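Local structure of thioredoxin reductase (Streptococcus pyogenes, 5UWY) at residues Tyr5-Ile10 against Ala103-Ile108; Asp145-Gly150 against Thr170-Arg175. The protein probably passes electrons from NADPH through bound FAD and a redox-active disulfide to thioredoxin. All blocks are in the same frame, centred on the assembly; numbering follows the deposited sequence.

Contact 1: Tyr5-Ile10 against Ala103-Ile108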
loop_
_atom_site.group_PDB
_atom_site.type_symbol
_atom_site.label_atom_id
_atom_site.label_comp_id
_atom_site.label_asym_id
_atom_site.label_seq_id
_atom_site.Cartn_x
_atom_site.Cartn_y
_atom_site.Cartn_z
ATOM N N TYR A 5 -9.351 8.762 23.384
ATOM C CA TYR A 5 -8.199 8.565 22.521
ATOM C C TYR A 5 -8.247 9.503 21.322
ATOM O O TYR A 5 -9.315 9.934 20.879
ATOM C CB TYR A 5 -8.124 7.120 22.032
ATOM C CG TYR A 5 -7.868 6.115 23.128
ATOM C CD1 TYR A 5 -6.575 5.742 23.470
ATOM C CD2 TYR A 5 -8.923 5.537 23.821
ATOM C CE1 TYR A 5 -6.337 4.823 24.473
ATOM C CE2 TYR A 5 -8.696 4.616 24.826
ATOM C CZ TYR A 5 -7.402 4.262 25.147
ATOM O OH TYR A 5 -7.162 3.347 26.144
ATOM N N ASP A 6 -7.062 9.818 20.795
ATOM C CA ASP A 6 -7.005 10.443 19.479
ATOM C C ASP A 6 -7.549 9.496 18.421
ATOM O O ASP A 6 -8.312 9.907 17.539
ATOM C CB ASP A 6 -5.572 10.852 19.146
ATOM C CG ASP A 6 -5.108 12.056 19.938
ATOM O OD1 ASP A 6 -5.944 12.936 20.227
ATOM O OD2 ASP A 6 -3.903 12.123 20.271
ATOM N N THR A 7 -7.183 8.218 18.503
ATOM C CA THR A 7 -7.624 7.235 17.524
ATOM C C THR A 7 -7.805 5.876 18.174
ATOM O O THR A 7 -6.915 5.391 18.890
ATOM C CB THR A 7 -6.624 7.106 16.374
ATOM O OG1 THR A 7 -6.202 8.407 15.956
ATOM C CG2 THR A 7 -7.263 6.381 15.207
ATOM N N LEU A 8 -8.941 5.250 17.897
ATOM C CA LEU A 8 -9.099 3.832 18.176
ATOM C C LEU A 8 -9.231 3.095 16.850
ATOM O O LEU A 8 -9.961 3.538 15.954
ATOM C CB LEU A 8 -10.305 3.548 19.072
ATOM C CG LEU A 8 -10.122 3.939 20.543
ATOM C CD1 LEU A 8 -11.463 4.267 21.222
ATOM C CD2 LEU A 8 -9.321 2.908 21.314
ATOM N N ILE A 9 -8.510 1.985 16.724
ATOM C CA ILE A 9 -8.501 1.174 15.514
ATOM C C ILE A 9 -9.121 -0.175 15.843
ATOM O O ILE A 9 -8.621 -0.909 16.707
ATOM C CB ILE A 9 -7.079 1.013 14.957
ATOM C CG1 ILE A 9 -6.520 2.377 14.560
ATOM C CG2 ILE A 9 -7.078 0.065 13.769
ATOM C CD1 ILE A 9 -5.030 2.461 14.643
ATOM N N ILE A 10 -10.216 -0.496 15.159
ATOM C CA ILE A 10 -10.918 -1.758 15.347
ATOM C C ILE A 10 -10.275 -2.771 14.405
ATOM O O ILE A 10 -10.509 -2.751 13.198
ATOM C CB ILE A 10 -12.419 -1.616 15.085
ATOM C CG1 ILE A 10 -12.945 -0.294 15.648
ATOM C CG2 ILE A 10 -13.171 -2.786 15.679
ATOM C CD1 ILE A 10 -12.855 -0.186 17.148
ATOM N N ALA A 103 -13.302 8.052 21.569
ATOM C CA ALA A 103 -12.201 8.520 20.741
ATOM C C ALA A 103 -12.695 9.621 19.823
ATOM O O ALA A 103 -13.885 9.716 19.510
ATOM C CB ALA A 103 -11.588 7.394 19.904
ATOM N N LYS A 104 -11.751 10.453 19.389
ATOM C CA LYS A 104 -12.066 11.479 18.406
ATOM C C LYS A 104 -12.153 10.901 16.999
ATOM O O LYS A 104 -12.875 11.444 16.155
ATOM C CB LYS A 104 -11.023 12.599 18.456
ATOM C CG LYS A 104 -10.492 12.889 19.851
ATOM C CD LYS A 104 -9.518 14.056 19.842
ATOM C CE LYS A 104 -9.549 14.812 21.162
ATOM N NZ LYS A 104 -9.535 16.287 20.953
ATOM N N THR A 105 -11.429 9.810 16.726
ATOM C CA THR A 105 -11.488 9.135 15.436
ATOM C C THR A 105 -11.531 7.625 15.628
ATOM O O THR A 105 -10.879 7.071 16.525
ATOM C CB THR A 105 -10.292 9.488 14.531
ATOM O OG1 THR A 105 -9.080 8.979 15.104
ATOM C CG2 THR A 105 -10.177 10.992 14.322
ATOM N N VAL A 106 -12.295 6.973 14.757
ATOM C CA VAL A 106 -12.378 5.521 14.673
ATOM C C VAL A 106 -11.874 5.103 13.298
ATOM O O VAL A 106 -12.311 5.654 12.281
ATOM C CB VAL A 106 -13.818 5.024 14.903
ATOM C CG1 VAL A 106 -14.059 3.699 14.192
ATOM C CG2 VAL A 106 -14.110 4.906 16.385
ATOM N N ILE A 107 -10.949 4.150 13.266
ATOM C CA ILE A 107 -10.504 3.534 12.019
ATOM C C ILE A 107 -10.952 2.080 12.042
ATOM O O ILE A 107 -10.556 1.313 12.927
ATOM C CB ILE A 107 -8.985 3.643 11.825
ATOM C CG1 ILE A 107 -8.512 5.076 12.076
ATOM C CG2 ILE A 107 -8.604 3.220 10.418
ATOM C CD1 ILE A 107 -7.047 5.287 11.768
ATOM N N ILE A 108 -11.782 1.704 11.076
ATOM C CA ILE A 108 -12.344 0.359 11.011
ATOM C C ILE A 108 -11.432 -0.504 10.148
ATOM O O ILE A 108 -11.256 -0.240 8.953
ATOM C CB ILE A 108 -13.775 0.385 10.459
ATOM C CG1 ILE A 108 -14.580 1.455 11.199
ATOM C CG2 ILE A 108 -14.426 -0.985 10.601
ATOM C CD1 ILE A 108 -16.059 1.238 11.178
#

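Contact 2: Asp145-Gly150 against Thr170-Arg175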
loop_
_atom_site.group_PDB
_atom_site.type_symbol
_atom_site.label_atom_id
_atom_site.label_comp_id
_atom_site.label_asym_id
_atom_site.label_seq_id
_atom_site.Cartn_x
_atom_site.Cartn_y
_atom_site.Cartn_z
ATOM N N ASP A 145 -1.644 -30.328 -10.503
ATOM C CA ASP A 145 -3.068 -30.403 -10.790
ATOM C C ASP A 145 -3.856 -29.771 -9.654
ATOM O O ASP A 145 -3.595 -30.033 -8.466
ATOM C CB ASP A 145 -3.509 -31.845 -11.042
ATOM C CG ASP A 145 -2.707 -32.509 -12.149
ATOM O OD1 ASP A 145 -3.316 -32.900 -13.169
ATOM O OD2 ASP A 145 -1.473 -32.634 -12.007
ATOM N N LEU A 146 -4.813 -28.931 -10.034
ATOM C CA LEU A 146 -5.549 -28.084 -9.116
ATOM C C LEU A 146 -7.040 -28.281 -9.339
ATOM O O LEU A 146 -7.498 -28.490 -10.467
ATOM C CB LEU A 146 -5.176 -26.609 -9.311
ATOM C CG LEU A 146 -3.699 -26.244 -9.134
ATOM C CD1 LEU A 146 -3.516 -24.740 -9.080
ATOM C CD2 LEU A 146 -3.122 -26.886 -7.887
ATOM N N LEU A 147 -7.789 -28.217 -8.244
ATOM C CA LEU A 147 -9.240 -28.328 -8.253
ATOM C C LEU A 147 -9.826 -26.995 -7.814
ATOM O O LEU A 147 -9.403 -26.439 -6.799
ATOM C CB LEU A 147 -9.705 -29.452 -7.319
ATOM C CG LEU A 147 -11.208 -29.707 -7.239
ATOM C CD1 LEU A 147 -11.677 -30.404 -8.500
ATOM C CD2 LEU A 147 -11.557 -30.526 -6.006
ATOM N N VAL A 148 -10.782 -26.476 -8.578
ATOM C CA VAL A 148 -11.445 -25.214 -8.268
ATOM C C VAL A 148 -12.900 -25.514 -7.944
ATOM O O VAL A 148 -13.582 -26.200 -8.714
ATOM C CB VAL A 148 -11.329 -24.214 -9.432
ATOM C CG1 VAL A 148 -12.485 -23.218 -9.409
ATOM C CG2 VAL A 148 -9.997 -23.486 -9.373
ATOM N N VAL A 149 -13.380 -25.013 -6.811
ATOM C CA VAL A 149 -14.755 -25.272 -6.389
ATOM C C VAL A 149 -15.607 -24.040 -6.666
ATOM O O VAL A 149 -15.270 -22.930 -6.234
ATOM C CB VAL A 149 -14.824 -25.666 -4.906
ATOM C CG1 VAL A 149 -16.238 -26.079 -4.549
ATOM C CG2 VAL A 149 -13.838 -26.781 -4.608
ATOM N N GLY A 150 -16.709 -24.234 -7.379
ATOM C CA GLY A 150 -17.642 -23.168 -7.688
ATOM C C GLY A 150 -18.062 -23.185 -9.146
ATOM O O GLY A 150 -17.552 -23.940 -9.970
ATOM N N THR A 170 -9.229 -28.478 -13.068
ATOM C CA THR A 170 -10.583 -28.993 -13.185
ATOM C C THR A 170 -11.438 -28.283 -12.150
ATOM O O THR A 170 -11.003 -28.089 -11.011
ATOM C CB THR A 170 -10.623 -30.504 -12.941
ATOM O OG1 THR A 170 -10.299 -30.757 -11.568
ATOM C CG2 THR A 170 -9.605 -31.223 -13.811
ATOM N N VAL A 171 -12.645 -27.870 -12.528
ATOM C CA VAL A 171 -13.541 -27.228 -11.571
ATOM C C VAL A 171 -14.688 -28.183 -11.278
ATOM O O VAL A 171 -15.201 -28.852 -12.183
ATOM C CB VAL A 171 -14.066 -25.858 -12.054
ATOM C CG1 VAL A 171 -12.963 -25.025 -12.664
ATOM C CG2 VAL A 171 -15.372 -25.931 -12.895
ATOM N N VAL A 172 -15.060 -28.256 -10.032
ATOM C CA VAL A 172 -16.252 -28.968 -9.606
ATOM C C VAL A 172 -17.399 -27.979 -9.517
ATOM O O VAL A 172 -17.207 -26.796 -9.224
ATOM C CB VAL A 172 -16.019 -29.657 -8.250
ATOM C CG1 VAL A 172 -15.303 -30.971 -8.454
ATOM C CG2 VAL A 172 -15.229 -28.747 -7.346
ATOM N N HIS A 173 -18.604 -28.464 -9.783
ATOM C CA HIS A 173 -19.802 -27.687 -9.521
ATOM C C HIS A 173 -20.988 -28.635 -9.418
ATOM O O HIS A 173 -21.066 -29.626 -10.145
ATOM C CB HIS A 173 -20.051 -26.636 -10.598
ATOM C CG HIS A 173 -21.169 -25.708 -10.259
ATOM N ND1 HIS A 173 -22.010 -25.168 -11.206
ATOM C CD2 HIS A 173 -21.594 -25.239 -9.063
ATOM C CE1 HIS A 173 -22.889 -24.385 -10.609
ATOM N NE2 HIS A 173 -22.665 -24.416 -9.308
ATOM N N ARG A 174 -21.903 -28.328 -8.499
ATOM C CA ARG A 174 -23.051 -29.176 -8.182
ATOM C C ARG A 174 -24.178 -29.087 -9.213
ATOM O O ARG A 174 -25.314 -29.469 -8.901
ATOM C CB ARG A 174 -23.593 -28.828 -6.790
ATOM C CG ARG A 174 -23.676 -27.329 -6.518
ATOM C CD ARG A 174 -24.586 -27.039 -5.338
ATOM N NE ARG A 174 -23.845 -26.985 -4.081
ATOM C CZ ARG A 174 -24.045 -27.819 -3.068
ATOM N NH1 ARG A 174 -23.329 -27.702 -1.957
ATOM N NH2 ARG A 174 -24.953 -28.779 -3.173
ATOM N N ARG A 175 -23.907 -28.594 -10.420
ATOM C CA ARG A 175 -24.934 -28.461 -11.441
ATOM C C ARG A 175 -24.343 -28.787 -12.806
ATOM O O ARG A 175 -23.133 -28.963 -12.959
ATOM C CB ARG A 175 -25.542 -27.056 -11.433
ATOM C CG ARG A 175 -26.415 -26.784 -10.226
ATOM C CD ARG A 175 -27.840 -27.209 -10.483
ATOM N NE ARG A 175 -28.694 -26.047 -10.664
ATOM C CZ ARG A 175 -29.317 -25.750 -11.797
ATOM N NH1 ARG A 175 -30.068 -24.664 -11.866
ATOM N NH2 ARG A 175 -29.192 -26.537 -12.858
#

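Contact 1: Tyr5-Ile10 against Ala103-Ile108
Thr-105 OG1 donates a 2.7 Å hydrogen bond to Asp-6 O, arriving in the carbonyl plane on a lone pair with a C=O...O angle of 134°. The hydroxyl can reach it because chi1 (66°) sets OG1 between the backbone N and carbonyl carbon of Thr-105; Thr-105 N adds only a weak bond to the same oxygen. Beyond this junction strands 7-10 and 105-108 run parallel, their axes 20° apart, bonded from Leu-8 N to Thr-105 O, Ile-107 N to Leu-8 O and Ile-10 N to Ile-107 O. On the face holding Thr-7, Ile-9 and Ile-107, Thr-7 turns its methyl anti to its own N, and CG2 reaches Ile-107 CD1 at 3.6 Å. Ile-9 runs alongside Ile-107, with Ile-9 CG1 3.9 Å from Ile-107 CB. On the other face Leu-8 divides its branches: CD1 meets Ala-103 CB at 3.4 Å, while CD2 sits 3.6 Å above the Tyr-5 ring plane, displaced toward its rim. Asp-6 OD1 and Lys-104 NZ stay 5.0 Å apart; Asp-6 OD2 is hydrogen-bonded to Ser-29 N. Strand 5-10, leading into helix 14-25, fits a Rossmann-type FAD-binding unit, with the Ile-10 side chain near the bound FAD. Val-299 of helix 285-304 meets Thr-7, Thr-105 and Ile-107, Ala-19 of helix 14-25 meets Ile-9 and Ile-107, and strand 30-34 pairs along the other edge of strand 5-10.

Contact 2: Asp145-Gly150 against Thr170-Arg175
Thr-170 O receives two groups from the neighbouring strand: Val-148 N as a 2.9 Å hydrogen bond and the CA of Leu-147 as a CA-H...O contact of 3.3 Å. The same alternation continues in both directions, with Thr-170 N bonded to Leu-146 O and Val-172 N to Val-148 O. Gly-150 N makes the last bond, 3.2 Å to Val-172 O, so the pairing persists where strand 145-149 gives way to a turn. The side chains divide between two faces. On one, Leu-147 CG lies anti to the backbone N (chi1 -179°), which carries CD1 across to lie 3.4 Å from Thr-170 OG1. The Leu-147 side chain crosses that of Val-172 at about a right angle, with Leu-147 CD1 3.7 Å from Val-172 CG1. Val-172 uses its other branch further along, CG2 touching Val-149 CG2 at 3.6 Å. On the opposite face Val-148 and Val-171 stand side by side, with Val-148 CB 3.7 Å from Val-171 CG1, and helix 153-162 packs over them through Ala-155 and Ala-159. That helix links the two strands in a beta-alpha-beta unit. Gly-150 has phi 134° and psi 174°, where a CB would be jammed against the preceding carbonyl O; it probably opens a Rossmann-type Gly-x-Gly-x-x-Ala turn. Chemically, four backbone N-H...O bonds hold the pair together and the side-chain contacts are almost all apolar; the bond from Gly-150 N ties the start of the turn to strand 168-172, and in related reductases this turn probably faces the NADPH site.

Overall arrangement
Contacts 1 and 2 each join neighbouring strands of a parallel sheet, but the sheets are separate and both fit Rossmann-type folding units. Their centres are 43 Å apart, on opposite sides of the chain's centre, and their nearest atoms about 28 Å apart, so neither touches the other. Contact 1 lies beside the flavin site: the side chain of Ile-10 is about 4 Å from a bound FAD. The side chain of Leu-146 is about 13 Å from a bound FAD, so contact 2 is not part of the flavin site; its sheet and the Rossmann-type turn at Gly-150 are consistent with the NADPH-binding unit. Between the two contacts in sequence comes the Cys-133 to Cys-136 disulfide, probably the redox-active pair.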